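Local coordinates for bifunctional pinoresinol-lariciresinol reductase 1 (Thuja plicata, PDB 1QYD), which catalyses the NADPH-dependent, enantioselective reduction of pinoresinol to lariciresinol and of lariciresinol to secoisolariciresinol in lignan biosynthesis, at residues A23-H29 against I205-D209; V80-L84 against Q96-V100; S157-G162 against G192-E197; M218-P222 against L281-I286; I235-L239 against M305-E310. All coordinates share one frame; numbering follows the deposited sequence.

Overall arrangement
The five contacts run from the Rossmann-type NADP(+)-binding part of the chain to its C-terminal helix. Contact 1 packs on the parallel sheet to which strand 79-82 of contact 2 belongs, and there Ile-208 CD1 meets Ile-81 CD1 at 3.5 Å. Contact 1 reaches contact 4 through Ser-207 and Met-218. Contact 3 touches contacts 4 and 5, their centres about 12 and 14 Å from its own. The side chain of Phe-160 in contact 3 is about 4 Å from that of Ile-16 of the inferred NADP(+) site, while the side chain of Met-159 is about 7 Å from that of His-271, inferred to bind substrate. Contacts 2 and 5 are farthest apart, their centres about 36 Å from each other.

Contact 1 (A23-H29 against I205-D209); sequences ASISLGH and IKSID
Ser-24 and Ile-205 bring the ends of helices 17-26 and 197-207 together, their CA atoms 6.0 Å apart, just where Gly-28 at positive phi closes the first helix with a Schellman motif (His-29 N to Ser-24 O, Gly-28 N to Ile-25 O). Ile-205 does most of the touching. Its CD1 rests on Ala-23 CB at 3.7 Å, and CG1 lies against Ser-24 OG. With CG1 at chi1 -86°, the other branch, CG2, comes to lie anti to the backbone N; it meets Leu-27 CD1 at 3.5 Å and sits over one face of the His-29 imidazole in a CH-pi contact, 3.9 Å from the ring centroid. Leu-27 also lies across the aliphatic chain of Lys-206, whose NZ goes on to a salt bridge with Glu-299. At the ring edge of His-29, NE2 faces Asp-209 OD2 across 3.7 Å, with ring and carboxylate planes nearly parallel; Lys-3 and Ser-5 are the stronger partners of that oxygen. The second ring nitrogen, ND1, makes a weak hydrogen bond to Leu-27 O. The join is therefore chiefly apolar, and the nearby carboxylate would at most favour a protonated imidazole, an effect that Lys-3 probably offsets.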
# COMPACT_ATOMS: atom_id res chain seq x y z
N ALA A 23 2.55 8.15 29.62
CA ALA A 23 2.58 9.59 29.85
C ALA A 23 1.23 10.09 30.34
O ALA A 23 1.17 10.80 31.33
CB ALA A 23 2.93 10.32 28.56
N SER A 24 0.14 9.68 29.66
CA SER A 24 -1.23 9.96 30.02
C SER A 24 -1.51 9.69 31.48
O SER A 24 -1.84 10.56 32.29
CB SER A 24 -2.12 9.10 29.20
OG SER A 24 -2.52 9.61 27.95
N ILE A 25 -1.28 8.41 31.82
CA ILE A 25 -1.52 7.92 33.17
C ILE A 25 -0.65 8.76 34.10
O ILE A 25 -1.23 9.53 34.85
CB ILE A 25 -1.24 6.38 33.12
CG1 ILE A 25 -2.19 5.70 32.12
CG2 ILE A 25 -1.55 5.71 34.45
CD1 ILE A 25 -2.08 4.16 31.96
N SER A 26 0.68 8.81 34.01
CA SER A 26 1.50 9.64 34.92
C SER A 26 1.31 11.16 34.94
O SER A 26 1.74 11.80 35.90
CB SER A 26 3.00 9.34 34.69
OG SER A 26 3.42 9.43 33.34
N LEU A 27 0.70 11.81 33.92
CA LEU A 27 0.45 13.24 33.95
C LEU A 27 -1.01 13.53 34.25
O LEU A 27 -1.54 14.57 33.85
CB LEU A 27 0.79 13.91 32.63
CG LEU A 27 2.23 14.08 32.29
CD1 LEU A 27 2.36 14.61 30.88
CD2 LEU A 27 2.88 14.98 33.33
N GLY A 28 -1.68 12.60 34.94
CA GLY A 28 -3.04 12.81 35.43
C GLY A 28 -4.19 12.51 34.48
O GLY A 28 -5.33 12.68 34.93
N HIS A 29 -4.05 12.07 33.23
CA HIS A 29 -5.18 11.78 32.36
C HIS A 29 -5.85 10.44 32.60
O HIS A 29 -5.16 9.42 32.62
CB HIS A 29 -4.71 11.85 30.92
CG HIS A 29 -4.25 13.27 30.70
ND1 HIS A 29 -3.32 13.87 31.40
CD2 HIS A 29 -4.76 14.16 29.81
CE1 HIS A 29 -3.27 15.10 30.97
NE2 HIS A 29 -4.13 15.28 30.01
N ILE A 205 1.35 14.58 25.71
CA ILE A 205 0.23 14.72 26.62
C ILE A 205 0.12 16.14 27.18
O ILE A 205 -0.94 16.56 27.66
CB ILE A 205 0.36 13.62 27.71
CG1 ILE A 205 -0.30 12.39 27.14
CG2 ILE A 205 -0.42 13.85 28.97
CD1 ILE A 205 0.55 11.70 26.06
N LYS A 206 1.21 16.91 27.09
CA LYS A 206 1.21 18.33 27.42
C LYS A 206 0.69 19.25 26.29
O LYS A 206 0.30 20.38 26.55
CB LYS A 206 2.62 18.75 27.82
CG LYS A 206 3.09 18.02 29.08
CD LYS A 206 4.09 18.86 29.83
CE LYS A 206 4.23 18.22 31.18
NZ LYS A 206 4.55 19.20 32.17
N SER A 207 0.68 18.82 25.01
CA SER A 207 0.10 19.59 23.93
C SER A 207 -1.43 19.55 24.00
O SER A 207 -2.09 20.57 23.82
CB SER A 207 0.52 19.04 22.59
OG SER A 207 0.21 17.67 22.39
N ILE A 208 -1.91 18.33 24.29
CA ILE A 208 -3.26 17.81 24.34
C ILE A 208 -4.40 18.76 24.54
O ILE A 208 -5.33 18.80 23.73
CB ILE A 208 -3.19 16.69 25.41
CG1 ILE A 208 -2.95 15.42 24.65
CG2 ILE A 208 -4.44 16.50 26.25
CD1 ILE A 208 -3.11 14.14 25.51
N ASP A 209 -4.31 19.53 25.62
CA ASP A 209 -5.32 20.50 25.98
C ASP A 209 -4.90 21.95 25.73
O ASP A 209 -5.68 22.85 26.05
CB ASP A 209 -5.67 20.34 27.47
CG ASP A 209 -5.97 18.94 27.96
OD1 ASP A 209 -6.75 18.22 27.32
OD2 ASP A 209 -5.44 18.54 28.98

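Contact 2 (V80-L84 against Q96-V100); sequences VISAL and QLKLV
Leu-99 swings its CG anti to the backbone N (chi1 -176°), which sends the isobutyl group off helix 96-105 toward strand 79-82, where Val-80 answers with CG2, likewise anti to its own N while CG1 takes the crowded position between N and the carbonyl carbon (chi1 38°). The two side chains slide past each other in opposite directions, and Leu-99 CD1 ends 4.1 Å from Val-80 CG2. The second branch of Leu-99 spreads along the strand instead: CD2 lies 4.3 Å from Ser-82 CB and 4.4 Å from Leu-84 CD1, so one leucine spans the three residues of 80-84 whose side chains point at the helix. One turn earlier, Gln-96 runs out extended beyond CG. Its methylene CG passes alongside Leu-84 CD1 at 4.2 Å, and its amide end comes up beside the hydroxyl of Ser-82. The apolar distances are all at the long end of van der Waals contact.

The helix axis runs 10.9 Å from that of the strand and nearly antiparallel to it, at 166°, as expected for the return limb of the beta-alpha-beta crossover from strand 79-82 through helix 96-105 to strand 111-113. Val-10 on strand 7-10 touches Val-80, Ser-82, Leu-84 and Leu-99, while Phe-112 flanks Val-80 and Ser-82 on the neighbouring strand. Helix 133-147 packs against Gln-96 through Val-141, and the side chain of Leu-84 comes within about 4 Å of Gly-11, inferred to bind NADP(+).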
# COMPACT_ATOMS: atom_id res chain seq x y z
N VAL A 80 -8.40 12.24 21.44
CA VAL A 80 -8.09 10.93 20.86
C VAL A 80 -6.68 11.05 20.22
O VAL A 80 -6.36 11.94 19.42
CB VAL A 80 -9.11 10.49 19.77
CG1 VAL A 80 -9.53 11.68 18.95
CG2 VAL A 80 -8.50 9.46 18.80
N ILE A 81 -5.80 10.14 20.63
CA ILE A 81 -4.44 10.10 20.12
C ILE A 81 -4.27 8.82 19.33
O ILE A 81 -4.53 7.75 19.85
CB ILE A 81 -3.45 10.17 21.30
CG1 ILE A 81 -3.60 11.48 22.02
CG2 ILE A 81 -2.01 10.16 20.79
CD1 ILE A 81 -2.78 11.46 23.31
N SER A 82 -3.91 8.90 18.06
CA SER A 82 -3.60 7.71 17.32
C SER A 82 -2.10 7.44 17.17
O SER A 82 -1.37 8.26 16.60
CB SER A 82 -4.21 7.81 15.96
OG SER A 82 -3.64 6.90 15.03
N ALA A 83 -1.59 6.30 17.64
CA ALA A 83 -0.18 5.93 17.45
C ALA A 83 -0.10 4.67 16.60
O ALA A 83 0.76 3.81 16.75
CB ALA A 83 0.48 5.66 18.79
N LEU A 84 -1.07 4.59 15.68
CA LEU A 84 -1.26 3.48 14.75
C LEU A 84 -0.19 3.36 13.68
O LEU A 84 -0.22 4.13 12.73
CB LEU A 84 -2.66 3.61 14.06
CG LEU A 84 -3.83 2.93 14.80
CD1 LEU A 84 -5.22 3.26 14.24
CD2 LEU A 84 -3.55 1.44 14.70
N GLN A 96 -6.78 5.04 10.01
CA GLN A 96 -7.09 6.28 10.70
C GLN A 96 -8.14 7.12 9.99
O GLN A 96 -8.63 8.06 10.61
CB GLN A 96 -5.87 7.11 10.82
CG GLN A 96 -4.77 6.41 11.54
CD GLN A 96 -3.61 7.36 11.67
OE1 GLN A 96 -2.76 7.44 10.80
NE2 GLN A 96 -3.55 8.12 12.74
N LEU A 97 -8.44 6.87 8.70
CA LEU A 97 -9.47 7.58 7.93
C LEU A 97 -10.86 7.28 8.48
O LEU A 97 -11.64 8.19 8.74
CB LEU A 97 -9.32 7.19 6.46
CG LEU A 97 -8.09 7.88 5.78
CD1 LEU A 97 -7.76 7.25 4.46
CD2 LEU A 97 -8.39 9.33 5.48
N LYS A 98 -11.09 5.98 8.75
CA LYS A 98 -12.22 5.42 9.49
C LYS A 98 -12.34 6.13 10.83
O LYS A 98 -13.41 6.58 11.17
CB LYS A 98 -12.03 3.95 9.81
CG LYS A 98 -11.62 3.02 8.67
CD LYS A 98 -11.74 1.60 9.17
CE LYS A 98 -11.74 0.64 7.98
NZ LYS A 98 -10.43 0.51 7.38
N LEU A 99 -11.26 6.23 11.60
CA LEU A 99 -11.27 7.02 12.83
C LEU A 99 -11.55 8.53 12.64
O LEU A 99 -12.05 9.16 13.56
CB LEU A 99 -9.91 6.75 13.49
CG LEU A 99 -9.40 7.26 14.83
CD1 LEU A 99 -10.37 7.11 15.97
CD2 LEU A 99 -8.17 6.43 15.12
N VAL A 100 -11.30 9.15 11.47
CA VAL A 100 -11.62 10.57 11.17
C VAL A 100 -13.10 10.77 10.83
O VAL A 100 -13.75 11.76 11.18
CB VAL A 100 -10.72 11.06 9.99
CG1 VAL A 100 -11.04 12.51 9.64
CG2 VAL A 100 -9.25 11.00 10.40

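Contact 3 (S157-G162 against G192-E197); sequences SNMFAG and GIWVDE
Met-159 and Trp-194 pair in parallel register, as do Phe-160 and Val-195, and backbone hydrogen bonds hold the two strands. Met-159 O takes the N-H of Val-195 at 2.6 Å, nearly along the C=O axis. Val-195 O accepts from Ala-161 N at 3.0 Å, here with the donor well above the carbonyl plane, where segment 157-162 is already turning from strand into helix 161-164. A third link, Met-159 N to Ile-193 O, is weak.

The aromatic contact lies on the face of the sheet that carries Met-159 and Trp-194. Their side chains run side by side in the same direction, and a bend at chi3 of Met-159 (-80°) brings CE in over the indole beside SD: CE stands 3.7 Å from the centroid of the six-membered ring and SD 4.1 Å from it, a Met-aromatic contact with CH-pi character. Trp-194 NE1 bonds to Leu-227 O, which fixes the ring's rotation under the sulfur.

On the other face Phe-160 CB touches Glu-197 CG at 3.9 Å. Gly-162 N gives a weak hydrogen bond to Glu-197 OE2, and OE1 bonds to Tyr-308 OH.

Both short parallel strands run straight into helices; strand 159-160 is an edge and 191-195 the middle of the small mixed sheet with 226-228, close to the inferred NADP(+) site and not far from the inferred substrate residue His-271.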
# COMPACT_ATOMS: atom_id res chain seq x y z
N SER A 157 8.10 14.91 15.73
CA SER A 157 8.96 14.72 16.88
C SER A 157 10.37 14.21 16.61
O SER A 157 11.20 14.07 17.50
CB SER A 157 8.18 13.80 17.79
OG SER A 157 8.03 12.52 17.18
N ASN A 158 10.61 13.89 15.34
CA ASN A 158 11.89 13.50 14.75
C ASN A 158 12.47 12.10 15.03
O ASN A 158 11.76 11.11 14.84
CB ASN A 158 12.93 14.61 15.10
CG ASN A 158 12.53 15.98 14.53
OD1 ASN A 158 12.41 16.99 15.25
ND2 ASN A 158 12.28 16.03 13.22
N MET A 159 13.74 11.96 15.42
CA MET A 159 14.33 10.64 15.56
C MET A 159 14.24 10.19 16.97
O MET A 159 14.59 10.95 17.88
CB MET A 159 15.81 10.63 15.14
CG MET A 159 16.03 10.78 13.65
SD MET A 159 17.77 10.66 13.18
CE MET A 159 18.21 12.29 13.63
N PHE A 160 13.76 8.95 17.16
CA PHE A 160 13.73 8.40 18.50
C PHE A 160 15.16 7.94 18.70
O PHE A 160 15.76 7.32 17.84
CB PHE A 160 12.77 7.19 18.64
CG PHE A 160 11.32 7.36 18.20
CD1 PHE A 160 10.59 8.51 18.48
CD2 PHE A 160 10.73 6.33 17.45
CE1 PHE A 160 9.28 8.62 17.99
CE2 PHE A 160 9.42 6.45 16.97
CZ PHE A 160 8.69 7.60 17.24
N ALA A 161 15.75 8.28 19.83
CA ALA A 161 17.13 7.95 20.11
C ALA A 161 17.42 6.45 20.15
O ALA A 161 18.44 5.98 19.67
CB ALA A 161 17.44 8.61 21.41
N GLY A 162 16.49 5.62 20.64
CA GLY A 162 16.64 4.18 20.62
C GLY A 162 16.36 3.54 19.27
O GLY A 162 16.03 2.37 19.19
N GLY A 192 20.72 16.76 12.70
CA GLY A 192 19.58 15.91 13.00
C GLY A 192 19.08 16.17 14.42
O GLY A 192 19.71 16.90 15.21
N ILE A 193 17.92 15.61 14.78
CA ILE A 193 17.38 15.85 16.10
C ILE A 193 17.09 14.47 16.63
O ILE A 193 16.65 13.59 15.90
CB ILE A 193 16.11 16.77 15.96
CG1 ILE A 193 16.57 18.11 15.41
CG2 ILE A 193 15.42 17.04 17.30
CD1 ILE A 193 15.44 19.05 15.12
N TRP A 194 17.36 14.23 17.89
CA TRP A 194 17.31 12.89 18.41
C TRP A 194 16.52 12.99 19.72
O TRP A 194 16.91 13.85 20.54
CB TRP A 194 18.77 12.44 18.61
CG TRP A 194 19.76 12.58 17.44
CD1 TRP A 194 20.27 13.80 17.07
CD2 TRP A 194 20.26 11.58 16.66
NE1 TRP A 194 21.06 13.61 16.06
CE2 TRP A 194 21.08 12.31 15.78
CE3 TRP A 194 20.17 10.19 16.52
CZ2 TRP A 194 21.81 11.68 14.78
CZ3 TRP A 194 20.91 9.56 15.51
CH2 TRP A 194 21.72 10.29 14.65
N VAL A 195 15.42 12.22 19.97
CA VAL A 195 14.60 12.36 21.18
C VAL A 195 14.22 11.06 21.91
O VAL A 195 13.81 10.05 21.33
CB VAL A 195 13.27 13.14 20.87
CG1 VAL A 195 12.54 13.50 22.16
CG2 VAL A 195 13.57 14.50 20.25
N ASP A 196 14.37 11.07 23.23
CA ASP A 196 14.04 9.91 24.04
C ASP A 196 12.56 9.68 23.88
O ASP A 196 11.77 10.63 23.86
CB ASP A 196 14.39 10.18 25.51
CG ASP A 196 14.02 9.10 26.54
OD1 ASP A 196 13.97 7.91 26.20
OD2 ASP A 196 13.80 9.47 27.70
N GLU A 197 12.23 8.41 23.72
CA GLU A 197 10.85 8.00 23.52
C GLU A 197 9.89 8.45 24.63
O GLU A 197 8.71 8.70 24.39
CB GLU A 197 10.82 6.52 23.37
CG GLU A 197 11.62 6.07 22.15
CD GLU A 197 13.04 5.60 22.42
OE1 GLU A 197 13.69 6.01 23.38
OE2 GLU A 197 13.50 4.78 21.63

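Contact 4 (M218-P222 against L281-I286); sequences MYIRP and LYNFEI
Arg-221 reaches into the loop 281-286 with a chain that is extended from CG to NE, and each atom beyond CB finds a partner. CG already approaches Tyr-282 CE1, and CD lies closer still to that same carbon, at 3.4 Å. NE passes the CD1-CE1 side of the ring, 3.7 Å from Tyr-282 CD1. CZ stands above the face of the Tyr-282 ring, 4.4 Å from its centroid, in a cation-pi contact; the Phe-284 ring lies off the NH2 end, its centroid also 4.4 Å from CZ, in an off-centre cation-pi contact. At the tip, NH1 bonds to Phe-284 O at 3.0 Å, in the guanidinium plane, and also lies against Ile-286 CG1. NH2 gives a longer bond to the same oxygen, from above the carbonyl plane. A further bond runs from Arg-221 NH2 to Leu-281 O at 3.2 Å, and this nitrogen sits close over the Phe-284 ring.

That ring is folded back toward the arginine because CG lies between the backbone N and the carbonyl carbon (chi1 58°). Phe-284 CE2 also meets Tyr-219 CZ at 3.7 Å, the two rings oblique to one another, while Tyr-219 CD2 packs on Ile-286 CG1. Glu-292 takes the backbone N-H of Arg-221.

Three hydrogen bonds to two backbone carbonyls and two cation-pi contacts probably stabilise the arginine charge here. The irregular loop is tied, through main-chain oxygens of Leu-281 and Phe-284, to the chain just after strand 217-219.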
# COMPACT_ATOMS: atom_id res chain seq x y z
N MET A 218 3.44 20.61 16.06
CA MET A 218 4.29 20.71 17.24
C MET A 218 5.58 19.98 16.96
O MET A 218 5.58 18.76 16.89
CB MET A 218 3.63 20.08 18.46
CG MET A 218 4.51 20.35 19.65
SD MET A 218 4.13 19.27 21.04
CE MET A 218 3.86 20.60 22.14
N TYR A 219 6.65 20.74 16.77
CA TYR A 219 7.99 20.19 16.55
C TYR A 219 8.69 19.99 17.89
O TYR A 219 8.56 20.79 18.80
CB TYR A 219 8.82 21.15 15.69
CG TYR A 219 8.33 21.40 14.27
CD1 TYR A 219 8.40 20.38 13.32
CD2 TYR A 219 7.81 22.64 13.89
CE1 TYR A 219 7.96 20.61 12.01
CE2 TYR A 219 7.38 22.87 12.58
CZ TYR A 219 7.45 21.85 11.65
OH TYR A 219 7.03 22.07 10.35
N ILE A 220 9.38 18.87 18.10
CA ILE A 220 10.19 18.74 19.30
C ILE A 220 11.57 18.89 18.66
O ILE A 220 11.96 18.15 17.73
CB ILE A 220 10.02 17.37 19.96
CG1 ILE A 220 8.57 16.95 20.14
CG2 ILE A 220 10.68 17.50 21.32
CD1 ILE A 220 8.29 15.73 21.03
N ARG A 221 12.23 19.98 19.10
CA ARG A 221 13.54 20.37 18.58
C ARG A 221 14.48 20.67 19.72
O ARG A 221 14.92 21.82 19.80
CB ARG A 221 13.42 21.63 17.69
CG ARG A 221 13.21 21.31 16.24
CD ARG A 221 13.19 22.52 15.36
NE ARG A 221 13.11 22.05 13.98
CZ ARG A 221 13.00 22.87 12.92
NH1 ARG A 221 12.95 24.20 13.00
NH2 ARG A 221 12.98 22.31 11.72
N PRO A 222 14.80 19.75 20.66
CA PRO A 222 15.32 20.10 21.97
C PRO A 222 16.70 20.62 21.68
O PRO A 222 17.44 19.98 20.93
CB PRO A 222 15.37 18.87 22.77
CG PRO A 222 14.54 17.93 21.97
CD PRO A 222 14.80 18.31 20.52
N LEU A 281 15.33 17.46 8.88
CA LEU A 281 14.92 17.52 10.27
C LEU A 281 14.99 18.92 10.87
O LEU A 281 14.15 19.33 11.68
CB LEU A 281 15.79 16.53 11.06
CG LEU A 281 15.14 15.14 11.22
CD1 LEU A 281 15.27 14.36 9.96
CD2 LEU A 281 15.83 14.32 12.25
N TYR A 282 16.00 19.65 10.42
CA TYR A 282 16.30 21.00 10.85
C TYR A 282 16.49 21.97 9.70
O TYR A 282 16.61 23.17 9.96
CB TYR A 282 17.57 21.02 11.69
CG TYR A 282 17.47 22.12 12.74
CD1 TYR A 282 16.77 21.86 13.91
CD2 TYR A 282 17.99 23.40 12.54
CE1 TYR A 282 16.57 22.86 14.86
CE2 TYR A 282 17.79 24.41 13.48
CZ TYR A 282 17.08 24.13 14.65
OH TYR A 282 16.82 25.12 15.58
N ASN A 283 16.49 21.58 8.41
CA ASN A 283 16.68 22.50 7.29
C ASN A 283 15.51 23.44 6.99
O ASN A 283 15.28 23.81 5.82
CB ASN A 283 17.02 21.68 6.03
CG ASN A 283 15.89 20.92 5.30
OD1 ASN A 283 14.81 20.67 5.83
ND2 ASN A 283 16.08 20.52 4.04
N PHE A 284 14.73 23.86 7.99
CA PHE A 284 13.61 24.77 7.74
C PHE A 284 13.14 25.49 8.99
O PHE A 284 13.37 25.16 10.15
CB PHE A 284 12.40 24.01 7.11
CG PHE A 284 11.91 22.88 7.99
CD1 PHE A 284 12.42 21.61 7.79
CD2 PHE A 284 11.04 23.14 9.04
CE1 PHE A 284 12.05 20.58 8.65
CE2 PHE A 284 10.67 22.12 9.90
CZ PHE A 284 11.18 20.84 9.71
N GLU A 285 12.31 26.44 8.59
CA GLU A 285 11.65 27.40 9.43
C GLU A 285 10.58 26.81 10.29
O GLU A 285 10.02 25.78 9.92
CB GLU A 285 11.04 28.49 8.53
CG GLU A 285 10.53 28.07 7.12
CD GLU A 285 9.37 27.08 7.02
OE1 GLU A 285 9.32 26.31 6.06
OE2 GLU A 285 8.51 27.10 7.90
N ILE A 286 10.29 27.41 11.43
CA ILE A 286 9.11 26.93 12.11
C ILE A 286 8.10 27.95 11.63
O ILE A 286 7.33 27.62 10.72
CB ILE A 286 9.29 26.88 13.67
CG1 ILE A 286 10.05 25.60 13.94
CG2 ILE A 286 7.98 26.83 14.49
CD1 ILE A 286 10.35 25.27 15.39

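Contact 5 (I235-L239 against M305-E310); sequences IWERL and MDSYLE
Arg-238 and Asp-306 bring two flat groups together at the exposed side of the contact, the guanidinium and carboxylate planes 23° apart. Asp-306 OD2 comes obliquely to the guanidinium, 3.8 Å from NE in a long salt bridge, while Glu-310 OE1 approaches near its plane at the edge, 4.5 Å from NH2 and beyond a salt bridge. A bend at chi3 (81°) turns the guanidinium back toward these acids. Asp-306 also covers Ile-235: OD1 lies 3.5 Å from CD1, so the carboxylate packs on the apolar side chain with its other oxygen turned to the arginine.

Beneath this layer the interface is apolar. Ile-235 CG2 meets Leu-309 CD1 at 3.8 Å, and Ile-235 CD1 meets Met-305 CB at 3.9 Å. Leu-239 CD2 lies 3.6 Å from Leu-309 CB and presses on the backbone where the helix ends before Glu-310.

The axes of the short segments 235-239 and 305-309 pass 9.9 Å apart. Ile-235 and Leu-239 pack around Leu-309, with Met-305 CB at the margin. The -54° crossing is near one ridges-into-grooves class, though helix 305-309 is too short to show it fully. It fastens this near-C-terminal helix onto helix 229-241, away from the annotated sites.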
# COMPACT_ATOMS: atom_id res chain seq x y z
N ILE A 235 29.70 11.37 21.06
CA ILE A 235 29.26 11.17 22.43
C ILE A 235 29.51 9.71 22.78
O ILE A 235 29.79 9.40 23.94
CB ILE A 235 27.75 11.52 22.54
CG1 ILE A 235 27.56 13.03 22.29
CG2 ILE A 235 27.22 11.12 23.92
CD1 ILE A 235 26.13 13.51 21.93
N TRP A 236 29.42 8.78 21.81
CA TRP A 236 29.71 7.37 22.07
C TRP A 236 31.20 7.24 22.34
O TRP A 236 31.61 6.66 23.34
CB TRP A 236 29.39 6.40 20.91
CG TRP A 236 29.38 4.93 21.40
CD1 TRP A 236 28.79 4.60 22.60
CD2 TRP A 236 29.93 3.83 20.80
NE1 TRP A 236 28.95 3.32 22.77
CE2 TRP A 236 29.62 2.83 21.73
CE3 TRP A 236 30.63 3.50 19.66
CZ2 TRP A 236 29.99 1.49 21.54
CZ3 TRP A 236 31.01 2.16 19.46
CH2 TRP A 236 30.70 1.16 20.38
N GLU A 237 31.99 7.84 21.45
CA GLU A 237 33.43 7.84 21.56
C GLU A 237 33.79 8.35 22.92
O GLU A 237 34.37 7.58 23.69
CB GLU A 237 34.04 8.70 20.48
CG GLU A 237 34.24 7.84 19.25
CD GLU A 237 34.56 8.52 17.95
OE1 GLU A 237 34.47 7.81 16.96
OE2 GLU A 237 34.90 9.71 17.88
N ARG A 238 33.29 9.55 23.27
CA ARG A 238 33.57 10.12 24.59
C ARG A 238 33.14 9.22 25.75
O ARG A 238 33.75 9.27 26.82
CB ARG A 238 32.86 11.48 24.71
CG ARG A 238 33.12 12.20 26.02
CD ARG A 238 32.08 13.27 26.39
NE ARG A 238 30.85 12.75 27.01
CZ ARG A 238 30.75 12.35 28.31
NH1 ARG A 238 31.80 12.38 29.16
NH2 ARG A 238 29.56 11.97 28.78
N LEU A 239 32.16 8.32 25.53
CA LEU A 239 31.58 7.53 26.60
C LEU A 239 32.18 6.16 26.81
O LEU A 239 32.51 5.75 27.93
CB LEU A 239 30.08 7.40 26.34
CG LEU A 239 29.07 8.27 27.08
CD1 LEU A 239 29.35 9.72 26.84
CD2 LEU A 239 27.69 7.96 26.55
N MET A 305 21.59 13.22 24.42
CA MET A 305 22.14 11.97 23.89
C MET A 305 23.36 11.43 24.65
O MET A 305 23.85 10.34 24.43
CB MET A 305 22.47 12.21 22.44
CG MET A 305 21.27 12.73 21.71
SD MET A 305 19.88 11.66 22.13
CE MET A 305 20.36 10.39 21.04
N ASP A 306 23.86 12.22 25.59
CA ASP A 306 24.91 11.92 26.51
C ASP A 306 24.23 11.08 27.56
O ASP A 306 24.61 9.95 27.79
CB ASP A 306 25.46 13.23 27.08
CG ASP A 306 26.18 14.11 26.05
OD1 ASP A 306 25.55 14.69 25.16
OD2 ASP A 306 27.41 14.19 26.13
N SER A 307 23.18 11.59 28.19
CA SER A 307 22.48 10.82 29.19
C SER A 307 21.71 9.61 28.65
O SER A 307 21.59 8.59 29.35
CB SER A 307 21.61 11.82 29.90
OG SER A 307 22.46 12.87 30.38
N TYR A 308 21.23 9.67 27.41
CA TYR A 308 20.61 8.52 26.74
C TYR A 308 21.68 7.49 26.37
O TYR A 308 21.50 6.30 26.62
CB TYR A 308 19.88 8.96 25.48
CG TYR A 308 18.97 7.89 24.90
CD1 TYR A 308 17.65 7.84 25.32
CD2 TYR A 308 19.42 6.93 23.97
CE1 TYR A 308 16.78 6.87 24.85
CE2 TYR A 308 18.54 5.95 23.49
CZ TYR A 308 17.22 5.93 23.93
OH TYR A 308 16.32 4.99 23.48
N LEU A 309 22.82 7.89 25.76
CA LEU A 309 23.89 6.94 25.46
C LEU A 309 24.63 6.43 26.72
O LEU A 309 25.11 5.31 26.73
CB LEU A 309 24.84 7.60 24.42
CG LEU A 309 24.28 7.59 22.97
CD1 LEU A 309 25.01 8.59 22.12
CD2 LEU A 309 24.51 6.24 22.31
N GLU A 310 24.57 7.18 27.83
CA GLU A 310 25.15 6.86 29.14
C GLU A 310 24.46 5.66 29.79
O GLU A 310 24.47 5.48 31.01
CB GLU A 310 25.04 8.14 30.03
CG GLU A 310 25.71 8.32 31.40
CD GLU A 310 25.65 9.77 31.97
OE1 GLU A 310 26.64 10.49 31.82
OE2 GLU A 310 24.65 10.18 32.57